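Local coordinates for protein cortical-lytic enzyme (Clostridium perfringens, PDB 5JIP) that acts as a muramidase in spore cortex hydrolysis during germination, probably cleaving peptidoglycan with the lysozyme-type activity of glycoside hydrolase family 25, at residues A[241-253]-A[274-286]. Numbering follows the deposited sequence.
Sequences YISGNKIFVNWTA and LPRKATKIVIDKS
Strands 246-250 and 280-284 run antiparallel, two of the three strands in one sheet of the C-terminal domain, a beta-sandwich resembling fibronectin type III, with Ile247 opposite Ile283 and Val249 opposite Ile281 as hydrogen-bonded pairs. Each pair exchanges two backbone bonds; Ile247 N to Ile283 O is 2.8 Å. Lys285 N donates to Asn245 O at 2.9 Å, and Trp251 N to Thr279 O.

The side chains divide between two faces. Ile247, Val249 and Ile283 point into the sandwich, against Ile298, Val264 and Val266 of the facing four-strand sheet. On Ile247's side, beside the type II' turn from Ser243 to Lys246, the side chain of Lys285 crosses Ile247 at about a right angle, its CG 3.6 Å from Ile247 CG1. Trp251 continues this layer: with CG held between its backbone N and carbonyl carbon (chi1 55°), the indole lies flat over the opposite backbone, Thr279 C 3.6 Å above the ring plane and Thr279 CA over the five-membered ring. Leu274 CG meets the indole edge in plane, 3.9 Å from Trp251 CH2, while Trp251 NE1 makes a weak bond to Ala278 O.

On the outer face, Lys280 NZ forms salt bridges with Asp132 and Asp136 of the second subunit. Val282 lies alongside Phe248 and sets CG1 over the ring, a CH-pi contact 4.0 Å from the centroid.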
ATOM      1  N   TYR A 241     -11.657 -15.894 -16.851  1.00 18.09           N
ATOM      2  CA  TYR A 241     -11.967 -16.517 -18.130  1.00 17.52           C
ATOM      3  C   TYR A 241     -10.897 -16.112 -19.130  1.00 19.17           C
ATOM      4  O   TYR A 241     -10.231 -15.081 -18.969  1.00 17.25           O
ATOM      5  CB  TYR A 241     -13.380 -16.135 -18.620  1.00 18.02           C
ATOM      6  CG  TYR A 241     -13.577 -14.673 -18.987  1.00 21.57           C
ATOM      7  CD1 TYR A 241     -13.267 -14.202 -20.261  1.00 20.61           C
ATOM      8  CD2 TYR A 241     -14.092 -13.767 -18.064  1.00 24.76           C
ATOM      9  CE1 TYR A 241     -13.451 -12.880 -20.602  1.00 25.57           C
ATOM     10  CE2 TYR A 241     -14.275 -12.430 -18.391  1.00 20.78           C
ATOM     11  CZ  TYR A 241     -13.957 -11.995 -19.663  1.00 24.95           C
ATOM     12  OH  TYR A 241     -14.136 -10.682 -20.000  1.00 23.00           O
ATOM     13  N   ILE A 242     -10.738 -16.936 -20.167  1.00 16.80           N
ATOM     14  CA  ILE A 242      -9.786 -16.685 -21.243  1.00 22.07           C
ATOM     15  C   ILE A 242     -10.558 -16.250 -22.479  1.00 22.25           C
ATOM     16  O   ILE A 242     -11.551 -16.878 -22.851  1.00 23.72           O
ATOM     17  CB  ILE A 242      -8.924 -17.920 -21.539  1.00 22.85           C
ATOM     18  CG1 ILE A 242      -8.083 -18.261 -20.305  1.00 24.42           C
ATOM     19  CG2 ILE A 242      -8.039 -17.674 -22.729  1.00 30.94           C
ATOM     20  CD1 ILE A 242      -7.082 -19.389 -20.511  1.00 37.58           C
ATOM     21  N   SER A 243     -10.108 -15.171 -23.099  1.00 24.91           N
ATOM     22  CA  SER A 243     -10.669 -14.715 -24.364  1.00 30.19           C
ATOM     23  C   SER A 243      -9.531 -14.100 -25.154  1.00 28.26           C
ATOM     24  O   SER A 243      -8.742 -13.316 -24.610  1.00 23.34           O
ATOM     25  CB  SER A 243     -11.796 -13.700 -24.155  1.00 28.00           C
ATOM     26  OG  SER A 243     -12.397 -13.322 -25.382  1.00 29.24           O
ATOM     27  N   GLY A 244      -9.442 -14.448 -26.432  1.00 24.43           N
ATOM     28  CA  GLY A 244      -8.291 -13.969 -27.177  1.00 21.40           C
ATOM     29  C   GLY A 244      -7.039 -14.465 -26.497  1.00 25.92           C
ATOM     30  O   GLY A 244      -6.977 -15.598 -26.002  1.00 27.97           O
ATOM     31  N   ASN A 245      -6.024 -13.607 -26.441  1.00 24.30           N
ATOM     32  CA  ASN A 245      -4.770 -14.014 -25.828  1.00 35.73           C
ATOM     33  C   ASN A 245      -4.656 -13.517 -24.393  1.00 31.92           C
ATOM     34  O   ASN A 245      -3.547 -13.384 -23.872  1.00 28.21           O
ATOM     35  CB  ASN A 245      -3.577 -13.534 -26.658  1.00 35.99           C
ATOM     36  CG  ASN A 245      -2.387 -14.470 -26.536  1.00 38.02           C
ATOM     37  OD1 ASN A 245      -2.542 -15.695 -26.584  1.00 51.64           O
ATOM     38  ND2 ASN A 245      -1.202 -13.903 -26.345  1.00 55.11           N
ATOM     39  N   LYS A 246      -5.787 -13.268 -23.735  1.00 30.73           N
ATOM     40  CA  LYS A 246      -5.791 -12.605 -22.437  1.00 23.56           C
ATOM     41  C   LYS A 246      -6.554 -13.440 -21.415  1.00 26.37           C
ATOM     42  O   LYS A 246      -7.496 -14.158 -21.755  1.00 23.79           O
ATOM     43  CB  LYS A 246      -6.397 -11.214 -22.570  1.00 23.58           C
ATOM     44  CG  LYS A 246      -5.530 -10.272 -23.460  1.00 32.77           C
ATOM     45  CD  LYS A 246      -6.320  -9.063 -23.975  1.00 42.50           C
ATOM     46  CE  LYS A 246      -5.435  -8.014 -24.710  1.00 30.48           C
ATOM     47  NZ  LYS A 246      -4.138  -8.565 -25.147  1.00 38.55           N
ATOM     48  N   ILE A 247      -6.116 -13.354 -20.158  1.00 19.87           N
ATOM     49  CA  ILE A 247      -6.861 -13.876 -19.022  1.00 16.85           C
ATOM     50  C   ILE A 247      -7.510 -12.705 -18.304  1.00 16.18           C
ATOM     51  O   ILE A 247      -6.826 -11.766 -17.880  1.00 18.74           O
ATOM     52  CB  ILE A 247      -5.962 -14.676 -18.070  1.00 17.36           C
ATOM     53  CG1 ILE A 247      -5.191 -15.744 -18.849  1.00 19.82           C
ATOM     54  CG2 ILE A 247      -6.821 -15.356 -17.005  1.00 12.56           C
ATOM     55  CD1 ILE A 247      -4.104 -16.422 -18.066  1.00 25.59           C
ATOM     56  N   PHE A 248      -8.833 -12.752 -18.177  1.00 15.66           N
ATOM     57  CA  PHE A 248      -9.605 -11.709 -17.510  1.00 11.30           C
ATOM     58  C   PHE A 248      -9.948 -12.216 -16.113  1.00 15.19           C
ATOM     59  O   PHE A 248     -10.688 -13.191 -15.972  1.00 14.23           O
ATOM     60  CB  PHE A 248     -10.866 -11.380 -18.310  1.00 16.28           C
ATOM     61  CG  PHE A 248     -10.574 -10.737 -19.636  1.00 19.71           C
ATOM     62  CD1 PHE A 248     -10.178 -11.507 -20.719  1.00 23.55           C
ATOM     63  CD2 PHE A 248     -10.685  -9.363 -19.789  1.00 20.59           C
ATOM     64  CE1 PHE A 248      -9.898 -10.911 -21.946  1.00 31.07           C
ATOM     65  CE2 PHE A 248     -10.402  -8.758 -21.003  1.00 31.71           C
ATOM     66  CZ  PHE A 248     -10.009  -9.528 -22.087  1.00 30.62           C
ATOM     67  N   VAL A 249      -9.406 -11.566 -15.088  1.00 12.39           N
ATOM     68  CA  VAL A 249      -9.565 -12.010 -13.704  1.00 11.79           C
ATOM     69  C   VAL A 249     -10.327 -10.950 -12.926  1.00 10.29           C
ATOM     70  O   VAL A 249     -10.081  -9.751 -13.084  1.00 10.87           O
ATOM     71  CB  VAL A 249      -8.196 -12.294 -13.041  1.00 14.40           C
ATOM     72  CG1 VAL A 249      -8.390 -12.899 -11.652  1.00 12.20           C
ATOM     73  CG2 VAL A 249      -7.335 -13.204 -13.927  1.00 10.52           C
ATOM     74  N   ASN A 250     -11.250 -11.389 -12.072  1.00 10.20           N
ATOM     75  CA  ASN A 250     -11.964 -10.431 -11.236  1.00 10.84           C
ATOM     76  C   ASN A 250     -12.252 -11.068  -9.885  1.00 10.12           C
ATOM     77  O   ASN A 250     -12.157 -12.291  -9.716  1.00 12.92           O
ATOM     78  CB  ASN A 250     -13.254  -9.928 -11.909  1.00 15.80           C
ATOM     79  CG  ASN A 250     -14.356 -10.961 -11.916  1.00 16.35           C
ATOM     80  OD1 ASN A 250     -14.321 -11.929 -12.677  1.00 24.78           O
ATOM     81  ND2 ASN A 250     -15.357 -10.740 -11.095  1.00 22.75           N
ATOM     82  N   TRP A 251     -12.573 -10.218  -8.910  1.00  9.77           N
ATOM     83  CA  TRP A 251     -12.816 -10.698  -7.554  1.00  9.03           C
ATOM     84  C   TRP A 251     -13.665  -9.688  -6.800  1.00  9.42           C
ATOM     85  O   TRP A 251     -13.846  -8.542  -7.220  1.00 13.05           O
ATOM     86  CB  TRP A 251     -11.481 -10.970  -6.826  1.00 10.56           C
ATOM     87  CG  TRP A 251     -10.529  -9.795  -6.784  1.00  8.25           C
ATOM     88  CD1 TRP A 251     -10.458  -8.841  -5.821  1.00  7.50           C
ATOM     89  CD2 TRP A 251      -9.510  -9.470  -7.747  1.00  7.07           C
ATOM     90  NE1 TRP A 251      -9.454  -7.925  -6.123  1.00  7.95           N
ATOM     91  CE2 TRP A 251      -8.868  -8.287  -7.300  1.00  5.50           C
ATOM     92  CE3 TRP A 251      -9.096 -10.048  -8.943  1.00  6.95           C
ATOM     93  CZ2 TRP A 251      -7.822  -7.682  -8.006  1.00  7.62           C
ATOM     94  CZ3 TRP A 251      -8.055  -9.452  -9.646  1.00  8.95           C
ATOM     95  CH2 TRP A 251      -7.433  -8.275  -9.174  1.00  8.43           C
ATOM     96  N   THR A 252     -14.205 -10.139  -5.666  1.00 10.54           N
ATOM     97  CA  THR A 252     -14.874  -9.251  -4.736  1.00 11.90           C
ATOM     98  C   THR A 252     -13.844  -8.454  -3.967  1.00  9.87           C
ATOM     99  O   THR A 252     -12.823  -8.994  -3.536  1.00 11.13           O
ATOM    100  CB  THR A 252     -15.732 -10.052  -3.755  1.00 16.36           C
ATOM    101  OG1 THR A 252     -16.690 -10.813  -4.489  1.00 15.75           O
ATOM    102  CG2 THR A 252     -16.431  -9.120  -2.751  1.00 15.57           C
ATOM    103  N   ALA A 253     -14.131  -7.172  -3.761  1.00 13.83           N
ATOM    104  CA  ALA A 253     -13.200  -6.336  -3.014  1.00 10.82           C
ATOM    105  C   ALA A 253     -13.081  -6.835  -1.584  1.00 15.41           C
ATOM    106  O   ALA A 253     -14.091  -7.122  -0.918  1.00 10.38           O
ATOM    107  CB  ALA A 253     -13.640  -4.881  -3.019  1.00  9.02           C
ATOM    108  N   LEU A 274      -2.029  -4.938  -7.688  1.00  4.99           N
ATOM    109  CA  LEU A 274      -3.150  -4.013  -7.839  1.00  6.67           C
ATOM    110  C   LEU A 274      -3.320  -3.199  -6.561  1.00  6.40           C
ATOM    111  O   LEU A 274      -2.963  -3.672  -5.475  1.00  7.23           O
ATOM    112  CB  LEU A 274      -4.456  -4.756  -8.129  1.00  8.86           C
ATOM    113  CG  LEU A 274      -4.597  -5.583  -9.408  1.00 10.53           C
ATOM    114  CD1 LEU A 274      -4.212  -4.754 -10.621  1.00 15.16           C
ATOM    115  CD2 LEU A 274      -3.812  -6.865  -9.294  1.00  8.60           C
ATOM    116  N   PRO A 275      -3.873  -1.988  -6.641  1.00  7.48           N
ATOM    117  CA  PRO A 275      -4.098  -1.175  -5.443  1.00  7.54           C
ATOM    118  C   PRO A 275      -5.393  -1.589  -4.733  1.00  6.39           C
ATOM    119  O   PRO A 275      -6.156  -2.434  -5.198  1.00  8.17           O
ATOM    120  CB  PRO A 275      -4.183   0.248  -6.001  1.00  6.67           C
ATOM    121  CG  PRO A 275      -4.822   0.028  -7.397  1.00  6.69           C
ATOM    122  CD  PRO A 275      -4.204  -1.252  -7.878  1.00  9.68           C
ATOM    123  N   ARG A 276      -5.668  -0.902  -3.624  1.00  6.76           N
ATOM    124  CA  ARG A 276      -6.672  -1.362  -2.661  1.00  8.63           C
ATOM    125  C   ARG A 276      -8.093  -1.373  -3.221  1.00 11.73           C
ATOM    126  O   ARG A 276      -8.918  -2.187  -2.777  1.00  7.78           O
ATOM    127  CB  ARG A 276      -6.623  -0.505  -1.411  1.00  8.92           C
ATOM    128  CG  ARG A 276      -6.983   0.926  -1.661  1.00 11.33           C
ATOM    129  CD  ARG A 276      -6.796   1.804  -0.433  1.00 16.37           C
ATOM    130  NE  ARG A 276      -5.400   1.962  -0.023  1.00 27.16           N
ATOM    131  CZ  ARG A 276      -5.014   2.758   0.976  1.00 39.31           C
ATOM    132  NH1 ARG A 276      -3.724   2.843   1.315  1.00 27.68           N
ATOM    133  NH2 ARG A 276      -5.926   3.476   1.642  1.00 30.87           N
ATOM    134  N   LYS A 277      -8.424  -0.480  -4.153  1.00  8.49           N
ATOM    135  CA  LYS A 277      -9.785  -0.455  -4.707  1.00  8.85           C
ATOM    136  C   LYS A 277      -9.980  -1.385  -5.905  1.00 12.74           C
ATOM    137  O   LYS A 277     -11.112  -1.501  -6.405  1.00  8.64           O
ATOM    138  CB  LYS A 277     -10.162   0.955  -5.125  1.00 10.87           C
ATOM    139  CG  LYS A 277     -10.317   1.934  -3.980  1.00 12.54           C
ATOM    140  CD  LYS A 277     -10.700   3.302  -4.516  1.00 14.46           C
ATOM    141  CE  LYS A 277     -10.976   4.294  -3.393  1.00 21.09           C
ATOM    142  NZ  LYS A 277      -9.895   4.343  -2.380  1.00 28.36           N
ATOM    143  N   ALA A 278      -8.926  -2.061  -6.354  1.00  9.06           N
ATOM    144  CA  ALA A 278      -8.990  -2.884  -7.553  1.00  9.53           C
ATOM    145  C   ALA A 278      -9.828  -4.135  -7.340  1.00  9.48           C
ATOM    146  O   ALA A 278      -9.867  -4.706  -6.247  1.00  9.70           O
ATOM    147  CB  ALA A 278      -7.594  -3.295  -7.995  1.00 11.01           C
ATOM    148  N   THR A 279     -10.509  -4.549  -8.411  1.00  7.52           N
ATOM    149  CA  THR A 279     -11.277  -5.792  -8.431  1.00 11.08           C
ATOM    150  C   THR A 279     -11.055  -6.597  -9.709  1.00  7.45           C
ATOM    151  O   THR A 279     -11.764  -7.591  -9.938  1.00  8.98           O
ATOM    152  CB  THR A 279     -12.783  -5.513  -8.233  1.00 11.38           C
ATOM    153  OG1 THR A 279     -13.291  -4.698  -9.287  1.00 13.72           O
ATOM    154  CG2 THR A 279     -13.036  -4.811  -6.908  1.00 13.02           C
ATOM    155  N   LYS A 280     -10.083  -6.225 -10.540  1.00  6.78           N
ATOM    156  CA  LYS A 280      -9.833  -6.966 -11.763  1.00  9.24           C
ATOM    157  C   LYS A 280      -8.424  -6.689 -12.290  1.00 10.75           C
ATOM    158  O   LYS A 280      -7.770  -5.721 -11.905  1.00 11.99           O
ATOM    159  CB  LYS A 280     -10.878  -6.608 -12.827  1.00 13.97           C
ATOM    160  CG  LYS A 280     -10.895  -5.137 -13.217  1.00 17.99           C
ATOM    161  CD  LYS A 280     -11.962  -4.864 -14.230  1.00 18.79           C
ATOM    162  CE  LYS A 280     -12.190  -3.352 -14.411  1.00 22.46           C
ATOM    163  NZ  LYS A 280     -13.157  -3.122 -15.505  1.00 24.08           N
ATOM    164  N   ILE A 281      -7.956  -7.595 -13.143  1.00 12.06           N
ATOM    165  CA  ILE A 281      -6.713  -7.439 -13.886  1.00 13.63           C
ATOM    166  C   ILE A 281      -6.871  -8.207 -15.192  1.00 16.46           C
ATOM    167  O   ILE A 281      -7.509  -9.263 -15.243  1.00 13.22           O
ATOM    168  CB  ILE A 281      -5.476  -7.935 -13.098  1.00 14.10           C
ATOM    169  CG1 ILE A 281      -4.191  -7.621 -13.870  1.00 14.64           C
ATOM    170  CG2 ILE A 281      -5.575  -9.414 -12.845  1.00 15.91           C
ATOM    171  CD1 ILE A 281      -2.860  -8.016 -13.168  1.00 12.18           C
ATOM    172  N   VAL A 282      -6.319  -7.656 -16.259  1.00 13.71           N
ATOM    173  CA  VAL A 282      -6.276  -8.326 -17.550  1.00 15.84           C
ATOM    174  C   VAL A 282      -4.835  -8.734 -17.771  1.00 19.64           C
ATOM    175  O   VAL A 282      -3.939  -7.890 -17.715  1.00 20.18           O
ATOM    176  CB  VAL A 282      -6.772  -7.415 -18.679  1.00 18.01           C
ATOM    177  CG1 VAL A 282      -6.872  -8.206 -19.983  1.00 24.53           C
ATOM    178  CG2 VAL A 282      -8.088  -6.752 -18.287  1.00 19.85           C
ATOM    179  N   ILE A 283      -4.610 -10.018 -18.001  1.00 13.70           N
ATOM    180  CA  ILE A 283      -3.271 -10.593 -18.049  1.00 18.84           C
ATOM    181  C   ILE A 283      -3.001 -11.071 -19.464  1.00 22.98           C
ATOM    182  O   ILE A 283      -3.792 -11.837 -20.029  1.00 23.31           O
ATOM    183  CB  ILE A 283      -3.115 -11.757 -17.061  1.00 16.96           C
ATOM    184  CG1 ILE A 283      -3.380 -11.275 -15.638  1.00 13.55           C
ATOM    185  CG2 ILE A 283      -1.729 -12.377 -17.177  1.00 16.84           C
ATOM    186  CD1 ILE A 283      -3.384 -12.407 -14.628  1.00 13.32           C
ATOM    187  N   ASP A 284      -1.859 -10.655 -20.010  1.00 24.43           N
ATOM    188  CA  ASP A 284      -1.404 -11.098 -21.321  1.00 26.87           C
ATOM    189  C   ASP A 284      -0.808 -12.499 -21.211  1.00 25.69           C
ATOM    190  O   ASP A 284       0.199 -12.700 -20.517  1.00 26.80           O
ATOM    191  CB  ASP A 284      -0.388 -10.087 -21.864  1.00 40.24           C
ATOM    192  CG  ASP A 284      -0.037 -10.321 -23.316  1.00 36.47           C
ATOM    193  OD1 ASP A 284       0.021 -11.492 -23.736  1.00 27.69           O
ATOM    194  OD2 ASP A 284       0.188  -9.327 -24.037  1.00 48.01           O
ATOM    195  N   LYS A 285      -1.422 -13.467 -21.916  1.00 26.10           N
ATOM    196  CA  LYS A 285      -1.028 -14.873 -21.799  1.00 24.63           C
ATOM    197  C   LYS A 285       0.384 -15.134 -22.293  1.00 28.39           C
ATOM    198  O   LYS A 285       1.030 -16.088 -21.832  1.00 27.22           O
ATOM    199  CB  LYS A 285      -1.984 -15.756 -22.593  1.00 37.47           C
ATOM    200  CG  LYS A 285      -3.294 -16.026 -21.918  1.00 37.67           C
ATOM    201  CD  LYS A 285      -4.260 -16.701 -22.887  1.00 41.34           C
ATOM    202  CE  LYS A 285      -3.863 -18.140 -23.140  1.00 47.67           C
ATOM    203  NZ  LYS A 285      -4.865 -18.851 -23.982  1.00 51.24           N
ATOM    204  N   SER A 286       0.859 -14.330 -23.245  1.00 32.82           N
ATOM    205  CA  SER A 286       2.159 -14.569 -23.859  1.00 35.24           C
ATOM    206  C   SER A 286       3.301 -14.417 -22.872  1.00 38.13           C
ATOM    207  O   SER A 286       4.403 -14.899 -23.139  1.00 43.73           O
ATOM    208  CB  SER A 286       2.366 -13.604 -25.016  1.00 29.84           C
ATOM    209  OG  SER A 286       2.474 -12.289 -24.534  1.00 35.79           O
TER